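Local coordinates for YcgJ protein (Bacillus subtilis, PDB 1XXL) that probably transfers methyl groups from S-adenosylmethionine to a substrate not yet identified, as a member of the Rossmann-like methyltransferase superfamily, at residues Ala30-Thr35 and Val56-Ser61; Val49-Glu54 and Gln75-Ser80; Gln172-Pro177 and Leu227-Ile232. All blocks are in the same frame, centred on the assembly; numbering follows the deposited sequence.

In the fold
The three contacts illustrate how the chemistry of a contact follows its place in a single fold. Interactions 1 and 2 lie on the same side of the chain's centre, share helix 53-66 and touch each other, with Gly-31 N hydrogen-bonded to Asp-50 OD1. Interaction 1, partly buried, is made of small residues and backbone in van der Waals contact; interaction 2, at the surface, relies on one backbone and one side-chain hydrogen bond where two parallel strands end. Interaction 3 lies across the chain's centre, about 25 Å from interaction 2 between centres. It belongs to the same sheet but is antiparallel, partly buried, and combines regular backbone pairing with an aromatic face.

Interaction 1. Residues Ala30-Thr35 and Val56-Ser61; sequences AGAGHT and VEVASS
Ala-59, Ala-32 and Val-58 meet where the glycine-rich loop of a Rossmann-like methyltransferase fold passes beside helix 53-66. Gly-31 and Gly-33 fit the GxGxxA pattern of such loops, which here joins strand 24-28 to helix 34-39 and borders the S-adenosylmethionine site; Gly-29, the first glycine of the same loop, binds S-adenosylmethionine. Ala-59 gives up more surface than any other residue here. The Ala-59 methyl points at the loop and lies against the peptide between Ala-32 and Gly-33, with Ala-59 CB 3.6 Å from Ala-32 O. Close approach depends on smallness on both sides: the CA atoms of Ala-32 and Ala-59 are 4.5 Å apart, and Gly-33, with no side chain, lets its CA come 3.9 Å from Ala-59 CB. The type II' turn from Ala-30 to Gly-33 presents this surface, closed by a hydrogen bond from Gly-33 N to Ala-30 O, and Gly-33 then serves as N-cap of helix 34-39. The preceding helical residue, Val-58, holds CG1 anti to its backbone N (chi1 170°), which brings this branch alone against the methyl of Ala-32, Val-58 CG1 to Ala-32 CB 4.0 Å. Phe-73 of strand 71-75 packs against Ala-30 and Ala-59. The polar element of the contact is modest, a CA-H...O approach in which Ala-59 CA lies 3.4 Å from Ala-32 O.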
loop_
_atom_site.group_PDB
_atom_site.type_symbol
_atom_site.label_atom_id
_atom_site.label_comp_id
_atom_site.label_asym_id
_atom_site.label_seq_id
_atom_site.Cartn_x
_atom_site.Cartn_y
_atom_site.Cartn_z
ATOM N N ALA A 30 8.021 -4.833 -1.780
ATOM C CA ALA A 30 8.961 -4.503 -0.721
ATOM C C ALA A 30 9.765 -3.197 -0.903
ATOM O O ALA A 30 10.368 -2.709 0.062
ATOM C CB ALA A 30 9.901 -5.669 -0.506
ATOM N N GLY A 31 9.806 -2.665 -2.126
ATOM C CA GLY A 31 10.500 -1.398 -2.418
ATOM C C GLY A 31 11.958 -1.460 -2.024
ATOM O O GLY A 31 12.644 -2.431 -2.345
ATOM N N ALA A 32 12.425 -0.435 -1.316
ATOM C CA ALA A 32 13.822 -0.355 -0.863
ATOM C C ALA A 32 14.111 -1.167 0.418
ATOM O O ALA A 32 15.253 -1.211 0.891
ATOM C CB ALA A 32 14.236 1.127 -0.679
ATOM N N GLY A 33 13.082 -1.807 0.972
ATOM C CA GLY A 33 13.262 -2.821 1.999
ATOM C C GLY A 33 12.898 -2.346 3.386
ATOM O O GLY A 33 13.114 -3.066 4.350
ATOM N N HIS A 34 12.342 -1.145 3.508
ATOM C CA HIS A 34 12.107 -0.576 4.841
ATOM C C HIS A 34 11.146 -1.408 5.696
ATOM O O HIS A 34 11.410 -1.599 6.881
ATOM C CB HIS A 34 11.627 0.876 4.737
ATOM C CG HIS A 34 12.687 1.814 4.260
ATOM N ND1 HIS A 34 12.848 2.136 2.931
ATOM C CD2 HIS A 34 13.666 2.469 4.929
ATOM C CE1 HIS A 34 13.869 2.967 2.801
ATOM N NE2 HIS A 34 14.383 3.186 3.999
ATOM N N THR A 35 10.062 -1.914 5.103
ATOM C CA THR A 35 9.089 -2.687 5.870
ATOM C C THR A 35 9.729 -3.967 6.407
ATOM O O THR A 35 9.595 -4.286 7.588
ATOM C CB THR A 35 7.793 -3.019 5.066
ATOM O OG1 THR A 35 7.243 -1.815 4.542
ATOM C CG2 THR A 35 6.729 -3.668 5.962
ATOM N N VAL A 56 14.966 -4.982 -5.983
ATOM C CA VAL A 56 15.491 -6.169 -5.305
ATOM C C VAL A 56 16.986 -5.969 -4.936
ATOM O O VAL A 56 17.409 -6.306 -3.845
ATOM C CB VAL A 56 15.318 -7.439 -6.178
ATOM C CG1 VAL A 56 16.055 -8.609 -5.587
ATOM C CG2 VAL A 56 13.847 -7.768 -6.350
ATOM N N GLU A 57 17.760 -5.413 -5.861
ATOM C CA GLU A 57 19.185 -5.156 -5.620
ATOM C C GLU A 57 19.370 -4.057 -4.561
ATOM O O GLU A 57 20.186 -4.194 -3.656
ATOM C CB GLU A 57 19.891 -4.800 -6.934
ATOM C CG GLU A 57 19.960 -5.955 -7.977
ATOM C CD GLU A 57 20.698 -7.224 -7.470
ATOM O OE1 GLU A 57 21.562 -7.117 -6.573
ATOM O OE2 GLU A 57 20.402 -8.340 -7.962
ATOM N N VAL A 58 18.570 -2.993 -4.651
ATOM C CA VAL A 58 18.606 -1.898 -3.663
ATOM C C VAL A 58 18.277 -2.422 -2.265
ATOM O O VAL A 58 19.010 -2.156 -1.315
ATOM C CB VAL A 58 17.639 -0.741 -4.059
ATOM C CG1 VAL A 58 17.474 0.275 -2.929
ATOM C CG2 VAL A 58 18.144 -0.028 -5.300
ATOM N N ALA A 59 17.198 -3.187 -2.131
ATOM C CA ALA A 59 16.819 -3.700 -0.815
ATOM C C ALA A 59 17.883 -4.620 -0.221
ATOM O O ALA A 59 18.183 -4.529 0.970
ATOM C CB ALA A 59 15.448 -4.397 -0.855
ATOM N N SER A 60 18.451 -5.501 -1.041
ATOM C CA SER A 60 19.454 -6.455 -0.557
ATOM C C SER A 60 20.722 -5.742 -0.079
ATOM O O SER A 60 21.309 -6.135 0.922
ATOM C CB SER A 60 19.845 -7.480 -1.623
ATOM O OG SER A 60 18.734 -7.968 -2.331
ATOM N N SER A 61 21.146 -4.703 -0.789
ATOM C CA SER A 61 22.349 -3.988 -0.374
ATOM C C SER A 61 22.072 -3.158 0.879
ATOM O O SER A 61 22.940 -3.031 1.732
ATOM C CB SER A 61 22.918 -3.138 -1.508
ATOM O OG SER A 61 22.055 -2.067 -1.800
#

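Interaction 2. Residues Val49-Glu54 and Gln75-Ser80; sequences VDATKE and QGTAES
With CG anti to the backbone N (chi1 -176°) and the next torsion also extended (chi2 177°), the Gln-75 side chain runs alongside the backbone of residues 50-53 and delivers its amide to Ala-51. Gln-75 NE2 donates to Ala-51 O at 2.8 Å in a nearly straight hydrogen bond. The acceptor lies close to the amide plane of Gln-75, whereas the donor stands above the carbonyl plane of Ala-51. Gln-75 CG lies 3.5 Å from Asp-50 O. Asp-50 O accepts from Gly-76 N at 2.9 Å, from above its plane, and the CA of Gln-75 adds a CA-H...O contact. This is the parting of parallel strands 45-50 and 71-75, at the carboxyl edge of a Rossmann-like sheet, and both sides carry residues assigned to S-adenosylmethionine binding: Asp-50 and Ala-51 at the end of one strand and just past it, Ala-78 and Glu-79 in the loop after the other. The carboxylate of Asp-50 is held at both oxygens. OD1 accepts from Gly-31 N in the glycine-rich loop, while Asp-50 OD2 uses its anti lone pair to take Thr-52 N at 3.2 Å, an Asx turn. Thr-52 OG1 caps Met-55 N at the start of helix 53-66.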
loop_
_atom_site.group_PDB
_atom_site.type_symbol
_atom_site.label_atom_id
_atom_site.label_comp_id
_atom_site.label_asym_id
_atom_site.label_seq_id
_atom_site.Cartn_x
_atom_site.Cartn_y
_atom_site.Cartn_z
ATOM N N VAL A 49 9.020 -9.411 -1.754
ATOM C CA VAL A 49 8.939 -9.508 -3.212
ATOM C C VAL A 49 8.687 -8.131 -3.795
ATOM O O VAL A 49 7.877 -7.362 -3.260
ATOM C CB VAL A 49 7.882 -10.539 -3.725
ATOM C CG1 VAL A 49 8.200 -11.931 -3.207
ATOM C CG2 VAL A 49 6.505 -10.168 -3.302
ATOM N N ASP A 50 9.416 -7.810 -4.865
ATOM C CA ASP A 50 9.190 -6.584 -5.608
ATOM C C ASP A 50 9.220 -6.883 -7.117
ATOM O O ASP A 50 9.900 -7.803 -7.579
ATOM C CB ASP A 50 10.188 -5.479 -5.213
ATOM C CG ASP A 50 9.704 -4.065 -5.645
ATOM O OD1 ASP A 50 9.114 -3.333 -4.791
ATOM O OD2 ASP A 50 9.862 -3.714 -6.851
ATOM N N ALA A 51 8.460 -6.109 -7.880
ATOM C CA ALA A 51 8.308 -6.361 -9.305
ATOM C C ALA A 51 9.551 -6.012 -10.122
ATOM O O ALA A 51 9.731 -6.549 -11.196
ATOM C CB ALA A 51 7.093 -5.617 -9.846
ATOM N N THR A 52 10.418 -5.147 -9.606
ATOM C CA THR A 52 11.557 -4.677 -10.379
ATOM C C THR A 52 12.858 -5.233 -9.822
ATOM O O THR A 52 13.063 -5.250 -8.608
ATOM C CB THR A 52 11.631 -3.121 -10.421
ATOM O OG1 THR A 52 12.081 -2.618 -9.161
ATOM C CG2 THR A 52 10.271 -2.523 -10.714
ATOM N N LYS A 53 13.723 -5.682 -10.726
ATOM C CA LYS A 53 15.054 -6.180 -10.373
ATOM C C LYS A 53 15.857 -5.146 -9.609
ATOM O O LYS A 53 16.569 -5.468 -8.658
ATOM C CB LYS A 53 15.831 -6.583 -11.635
ATOM C CG LYS A 53 17.349 -6.643 -11.439
ATOM C CD LYS A 53 18.093 -7.170 -12.690
ATOM C CE LYS A 53 19.568 -7.526 -12.364
ATOM N NZ LYS A 53 19.694 -8.770 -11.557
ATOM N N GLU A 54 15.725 -3.903 -10.043
ATOM C CA GLU A 54 16.468 -2.799 -9.467
ATOM C C GLU A 54 16.144 -2.614 -7.985
ATOM O O GLU A 54 17.037 -2.417 -7.182
ATOM C CB GLU A 54 16.256 -1.507 -10.292
ATOM C CG GLU A 54 14.832 -1.311 -10.937
ATOM C CD GLU A 54 14.626 -1.894 -12.396
ATOM O OE1 GLU A 54 14.021 -1.141 -13.224
ATOM O OE2 GLU A 54 15.002 -3.069 -12.704
ATOM N N GLN A 75 12.543 -10.996 -6.832
ATOM C CA GLN A 75 11.648 -10.406 -7.790
ATOM C C GLN A 75 10.384 -11.262 -7.915
ATOM O O GLN A 75 10.446 -12.489 -7.991
ATOM C CB GLN A 75 12.313 -10.239 -9.160
ATOM C CG GLN A 75 11.419 -9.535 -10.186
ATOM C CD GLN A 75 12.112 -9.301 -11.530
ATOM O OE1 GLN A 75 13.062 -10.003 -11.879
ATOM N NE2 GLN A 75 11.637 -8.307 -12.283
ATOM N N GLY A 76 9.238 -10.597 -7.948
ATOM C CA GLY A 76 7.973 -11.284 -8.195
ATOM C C GLY A 76 6.806 -10.343 -8.048
ATOM O O GLY A 76 6.980 -9.196 -7.634
ATOM N N THR A 77 5.621 -10.841 -8.389
ATOM C CA THR A 77 4.382 -10.078 -8.299
ATOM C C THR A 77 3.397 -10.795 -7.389
ATOM O O THR A 77 3.427 -12.013 -7.268
ATOM C CB THR A 77 3.748 -9.866 -9.683
ATOM O OG1 THR A 77 3.454 -11.136 -10.277
ATOM C CG2 THR A 77 4.699 -9.101 -10.592
ATOM N N ALA A 78 2.524 -10.018 -6.750
ATOM C CA ALA A 78 1.478 -10.547 -5.875
ATOM C C ALA A 78 0.509 -11.461 -6.613
ATOM O O ALA A 78 -0.077 -12.368 -6.017
ATOM C CB ALA A 78 0.706 -9.383 -5.245
ATOM N N GLU A 79 0.319 -11.219 -7.907
ATOM C CA GLU A 79 -0.629 -12.016 -8.693
ATOM C C GLU A 79 -0.138 -13.442 -8.928
ATOM O O GLU A 79 -0.907 -14.294 -9.306
ATOM C CB GLU A 79 -0.931 -11.349 -10.043
ATOM C CG GLU A 79 -1.822 -10.120 -9.923
ATOM C CD GLU A 79 -1.069 -8.817 -9.722
ATOM O OE1 GLU A 79 0.186 -8.824 -9.653
ATOM O OE2 GLU A 79 -1.744 -7.767 -9.658
ATOM N N SER A 80 1.143 -13.688 -8.717
ATOM C CA SER A 80 1.706 -15.032 -8.849
ATOM C C SER A 80 2.840 -15.206 -7.868
ATOM O O SER A 80 3.994 -15.020 -8.199
ATOM C CB SER A 80 2.213 -15.267 -10.280
ATOM O OG SER A 80 2.495 -16.651 -10.484
#

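Interaction 3. Residues Gln172-Pro177 and Leu227-Ile232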
loop_
_atom_site.group_PDB
_atom_site.type_symbol
_atom_site.label_atom_id
_atom_site.label_comp_id
_atom_site.label_asym_id
_atom_site.label_seq_id
_atom_site.Cartn_x
_atom_site.Cartn_y
_atom_site.Cartn_z
ATOM N N GLN A 172 -7.266 1.211 11.702
ATOM C CA GLN A 172 -7.256 2.657 11.837
ATOM C C GLN A 172 -7.355 3.279 10.471
ATOM O O GLN A 172 -6.780 2.773 9.503
ATOM C CB GLN A 172 -5.959 3.150 12.503
ATOM C CG GLN A 172 -5.985 4.621 12.958
ATOM C CD GLN A 172 -4.621 5.109 13.447
ATOM O OE1 GLN A 172 -3.601 4.875 12.816
ATOM N NE2 GLN A 172 -4.605 5.787 14.580
ATOM N N LYS A 173 -8.081 4.389 10.432
ATOM C CA LYS A 173 -8.224 5.245 9.284
ATOM C C LYS A 173 -7.621 6.594 9.638
ATOM O O LYS A 173 -7.742 7.060 10.774
ATOM C CB LYS A 173 -9.709 5.482 8.985
ATOM C CG LYS A 173 -10.458 4.324 8.452
ATOM C CD LYS A 173 -11.936 4.713 8.273
ATOM C CE LYS A 173 -12.690 3.619 7.555
ATOM N NZ LYS A 173 -14.184 3.829 7.531
ATOM N N TRP A 174 -6.975 7.227 8.678
ATOM C CA TRP A 174 -6.429 8.564 8.896
ATOM C C TRP A 174 -6.320 9.282 7.581
ATOM O O TRP A 174 -6.298 8.642 6.516
ATOM C CB TRP A 174 -5.070 8.484 9.617
ATOM C CG TRP A 174 -3.976 7.864 8.822
ATOM C CD1 TRP A 174 -3.052 8.515 8.057
ATOM C CD2 TRP A 174 -3.660 6.466 8.733
ATOM N NE1 TRP A 174 -2.199 7.607 7.476
ATOM C CE2 TRP A 174 -2.543 6.344 7.879
ATOM C CE3 TRP A 174 -4.220 5.301 9.288
ATOM C CZ2 TRP A 174 -1.970 5.111 7.576
ATOM C CZ3 TRP A 174 -3.645 4.076 8.985
ATOM C CH2 TRP A 174 -2.549 3.994 8.135
ATOM N N ASN A 175 -6.291 10.610 7.657
ATOM C CA ASN A 175 -6.025 11.475 6.495
ATOM C C ASN A 175 -4.527 11.540 6.298
ATOM O O ASN A 175 -3.782 11.857 7.230
ATOM C CB ASN A 175 -6.594 12.886 6.706
ATOM C CG ASN A 175 -8.101 12.966 6.435
ATOM O OD1 ASN A 175 -8.700 12.044 5.888
ATOM N ND2 ASN A 175 -8.706 14.091 6.786
ATOM N N LEU A 176 -4.068 11.186 5.105
ATOM C CA LEU A 176 -2.648 11.221 4.788
ATOM C C LEU A 176 -2.349 12.556 4.119
ATOM O O LEU A 176 -2.754 12.771 2.997
ATOM C CB LEU A 176 -2.301 10.052 3.861
ATOM C CG LEU A 176 -0.908 9.980 3.246
ATOM C CD1 LEU A 176 0.115 9.778 4.343
ATOM C CD2 LEU A 176 -0.869 8.834 2.224
ATOM N N PRO A 177 -1.646 13.469 4.820
ATOM C CA PRO A 177 -1.416 14.811 4.278
ATOM C C PRO A 177 -0.348 14.816 3.200
ATOM O O PRO A 177 0.695 14.163 3.353
ATOM C CB PRO A 177 -0.957 15.621 5.507
ATOM C CG PRO A 177 -0.306 14.612 6.387
ATOM C CD PRO A 177 -1.057 13.308 6.163
ATOM N N LEU A 227 -5.076 12.399 1.237
ATOM C CA LEU A 227 -5.568 11.136 0.766
ATOM C C LEU A 227 -6.201 10.417 1.964
ATOM O O LEU A 227 -5.960 10.788 3.109
ATOM C CB LEU A 227 -4.432 10.311 0.175
ATOM C CG LEU A 227 -4.119 10.336 -1.331
ATOM C CD1 LEU A 227 -4.740 11.435 -2.153
ATOM C CD2 LEU A 227 -2.650 10.200 -1.614
ATOM N N LYS A 228 -7.043 9.419 1.683
ATOM C CA LYS A 228 -7.683 8.610 2.730
ATOM C C LYS A 228 -6.914 7.314 2.920
ATOM O O LYS A 228 -6.847 6.494 2.006
ATOM C CB LYS A 228 -9.127 8.274 2.346
ATOM C CG LYS A 228 -9.932 9.410 1.757
ATOM C CD LYS A 228 -9.878 10.668 2.588
ATOM C CE LYS A 228 -10.745 10.588 3.775
ATOM N NZ LYS A 228 -10.991 12.001 4.269
ATOM N N ALA A 229 -6.341 7.124 4.100
ATOM C CA ALA A 229 -5.459 5.987 4.365
ATOM C C ALA A 229 -6.075 5.106 5.396
ATOM O O ALA A 229 -6.881 5.560 6.213
ATOM C CB ALA A 229 -4.120 6.475 4.830
ATOM N N ILE A 230 -5.702 3.830 5.353
ATOM C CA ILE A 230 -6.213 2.852 6.290
ATOM C C ILE A 230 -5.197 1.733 6.545
ATOM O O ILE A 230 -4.366 1.435 5.697
ATOM C CB ILE A 230 -7.563 2.288 5.747
ATOM C CG1 ILE A 230 -8.329 1.554 6.843
ATOM C CG2 ILE A 230 -7.306 1.455 4.491
ATOM C CD1 ILE A 230 -9.776 1.119 6.439
ATOM N N LEU A 231 -5.270 1.124 7.726
ATOM C CA LEU A 231 -4.714 -0.203 7.947
ATOM C C LEU A 231 -5.872 -1.145 8.111
ATOM O O LEU A 231 -6.711 -0.975 9.021
ATOM C CB LEU A 231 -3.818 -0.287 9.179
ATOM C CG LEU A 231 -3.441 -1.728 9.612
ATOM C CD1 LEU A 231 -2.668 -2.454 8.541
ATOM C CD2 LEU A 231 -2.609 -1.716 10.915
ATOM N N ILE A 232 -5.912 -2.131 7.225
ATOM C CA ILE A 232 -6.872 -3.208 7.281
ATOM C C ILE A 232 -6.110 -4.451 7.725
ATOM O O ILE A 232 -5.004 -4.724 7.233
ATOM C CB ILE A 232 -7.489 -3.467 5.880
ATOM C CG1 ILE A 232 -8.376 -2.304 5.448
ATOM C CG2 ILE A 232 -8.291 -4.766 5.842
ATOM C CD1 ILE A 232 -8.491 -2.193 3.950
#
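Leu-227 pairs with Leu-176 where strands 166-179 and 222-236 run antiparallel, through two backbone hydrogen bonds, its N to Leu-176 O and its O from Leu-176 N. Strand 222-236 also pairs with 118-125, so this contact continues the Rossmann-like sheet beyond its parallel part. Next, Lys-228 lies side by side with Asn-175; bends at chi2 and chi3 curl its chain back so that Lys-228 NZ donates to Asn-175 OD1 at 2.8 Å, and the same ammonium also hydrogen-bonds to Thr-211 O. Ala-229 turns to the other face, where the indole of Trp-174 meets it. Trp-174 CG sits between the backbone N and carbonyl carbon (chi1 67°), which swings the ring over the neighbouring strand. The Ala-229 methyl therefore stands over the ring in a CH-pi contact, Ala-229 CB 3.6 Å from the centroid of the Trp-174 five-membered ring, while reciprocal backbone hydrogen bonds join the two residues. His-8 of the N-terminal histidine tag meets the same indole edge-to-face. Ile-230 sits beside Lys-173, with Ile-230 CD1 3.8 Å from Lys-173 CG. Leu-231 N hydrogen-bonds to Gln-172 O at 2.9 Å, and it also lies 3.6 Å from CZ3 of Trp-174.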